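Local coordinates for protein N-alpha-acetyltransferase 35, NatC auxiliary subunit (Saccharomyces cerevisiae, PDB 6YGA) that serves as the auxiliary subunit of the NatC N-terminal acetyltransferase, which acetylates the N-terminal methionine of the L-A virus Gag protein, at residues N488-E491 / S492-A496. Numbering follows the deposited sequence.
Sequences NDIE and SNINA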
loop_
_atom_site.group_PDB
_atom_site.type_symbol
_atom_site.label_atom_id
_atom_site.label_comp_id
_atom_site.label_asym_id
_atom_site.label_seq_id
_atom_site.Cartn_x
_atom_site.Cartn_y
_atom_site.Cartn_z
ATOM N N ASN B 488 -36.475 17.640 -3.814
ATOM C CA ASN B 488 -37.657 18.391 -4.227
ATOM C C ASN B 488 -38.440 17.640 -5.297
ATOM O O ASN B 488 -39.677 17.651 -5.289
ATOM C CB ASN B 488 -37.254 19.781 -4.726
ATOM C CG ASN B 488 -36.722 20.679 -3.616
ATOM O OD1 ASN B 488 -36.990 20.456 -2.434
ATOM N ND2 ASN B 488 -35.971 21.707 -3.996
ATOM N N ASP B 489 -37.743 16.979 -6.226
ATOM C CA ASP B 489 -38.435 16.172 -7.227
ATOM C C ASP B 489 -39.172 15.007 -6.581
ATOM O O ASP B 489 -40.297 14.677 -6.977
ATOM C CB ASP B 489 -37.446 15.659 -8.273
ATOM C CG ASP B 489 -36.963 16.751 -9.198
ATOM O OD1 ASP B 489 -37.509 17.871 -9.127
ATOM O OD2 ASP B 489 -36.037 16.493 -9.994
ATOM N N ILE B 490 -38.552 14.372 -5.584
ATOM C CA ILE B 490 -39.219 13.296 -4.857
ATOM C C ILE B 490 -40.477 13.817 -4.178
ATOM O O ILE B 490 -41.549 13.205 -4.259
ATOM C CB ILE B 490 -38.258 12.660 -3.836
ATOM C CG1 ILE B 490 -37.035 12.069 -4.541
ATOM C CG2 ILE B 490 -38.985 11.599 -3.021
ATOM C CD1 ILE B 490 -37.369 10.959 -5.513
ATOM N N GLU B 491 -40.363 14.959 -3.493
ATOM C CA GLU B 491 -41.517 15.535 -2.813
ATOM C C GLU B 491 -42.612 15.903 -3.805
ATOM O O GLU B 491 -43.803 15.757 -3.508
ATOM C CB GLU B 491 -41.088 16.755 -1.998
ATOM C CG GLU B 491 -41.011 16.498 -0.503
ATOM C CD GLU B 491 -42.383 16.346 0.129
ATOM O OE1 GLU B 491 -43.321 17.038 -0.318
ATOM O OE2 GLU B 491 -42.524 15.537 1.069
ATOM N N SER B 492 -42.227 16.376 -4.992
ATOM C CA SER B 492 -43.212 16.672 -6.027
ATOM C C SER B 492 -43.971 15.416 -6.444
ATOM O O SER B 492 -45.188 15.460 -6.656
ATOM C CB SER B 492 -42.523 17.317 -7.230
ATOM O OG SER B 492 -43.366 17.315 -8.366
ATOM N N ASN B 493 -43.270 14.284 -6.562
ATOM C CA ASN B 493 -43.940 13.033 -6.900
ATOM C C ASN B 493 -44.834 12.563 -5.760
ATOM O O ASN B 493 -45.928 12.037 -5.998
ATOM C CB ASN B 493 -42.911 11.956 -7.252
ATOM C CG ASN B 493 -42.120 12.284 -8.507
ATOM O OD1 ASN B 493 -42.559 13.071 -9.344
ATOM N ND2 ASN B 493 -40.949 11.674 -8.646
ATOM N N ILE B 494 -44.383 12.741 -4.514
ATOM C CA ILE B 494 -45.200 12.367 -3.363
ATOM C C ILE B 494 -46.470 13.208 -3.318
ATOM O O ILE B 494 -47.569 12.685 -3.098
ATOM C CB ILE B 494 -44.386 12.496 -2.059
ATOM C CG1 ILE B 494 -43.279 11.437 -2.002
ATOM C CG2 ILE B 494 -45.296 12.380 -0.842
ATOM C CD1 ILE B 494 -42.399 11.530 -0.764
ATOM N N ASN B 495 -46.346 14.519 -3.544
ATOM C CA ASN B 495 -47.518 15.389 -3.492
ATOM C C ASN B 495 -48.493 15.097 -4.626
ATOM O O ASN B 495 -49.706 15.261 -4.451
ATOM C CB ASN B 495 -47.090 16.858 -3.523
ATOM C CG ASN B 495 -46.534 17.331 -2.192
ATOM O OD1 ASN B 495 -46.942 16.854 -1.132
ATOM N ND2 ASN B 495 -45.595 18.271 -2.241
ATOM N N ALA B 496 -47.990 14.665 -5.785
ATOM C CA ALA B 496 -48.880 14.303 -6.884
ATOM C C ALA B 496 -49.784 13.141 -6.493
ATOM O O ALA B 496 -50.976 13.132 -6.826
ATOM C CB ALA B 496 -48.065 13.959 -8.130
#
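Ile490 and Ile494, one helical turn apart, form the tight side of this contact: the CG2 branch of Ile490 meets the terminal CD1 of Ile494 at 4.1 Å. Ile490 presents CG2 because that methyl lies anti to its backbone N, while its CG1 arm leaves in another direction. Ile494 reaches back along the helix instead. With CG1 beside its own N and the chain extended beyond it (chi2 178°), CG1 settles 3.3 Å from Ile490 O. The same oxygen accepts the hydrogen bond from Ile494 N (2.9 Å). Both isoleucines are buried, and both rest on Leu531 of helix 511-564.

The backbone beneath is regular alpha-helix, with i to i+4 bonds running from Ser492 N to Asn488 O through Asn495 N to Glu491 O, the last 2.8 Å long. The segment belongs to the long helix 465-506, which pairs with 511-564 as a helical hairpin projecting well away from the centre of the chain, within the NAA35-like, TPR-repeat region. It is an example of an amphipathic helix, with one face on the partner helix and another turned to solvent.

Glu491 marks the border between the two sides. Its chain bends at chi2 (-72°), and OE2 makes a salt bridge to Lys535 on the partner helix, whereas OE1 lies 3.2 Å from Asn495 ND2, with carboxylate and amide planes 67° apart. Looser still is the solvent side, where Asn488, Asp489, Ser492 and Asn495 are exposed; here the side chain of Ser492 touches the preceding turn through CB, which lies 3.5 Å from Asn488 O.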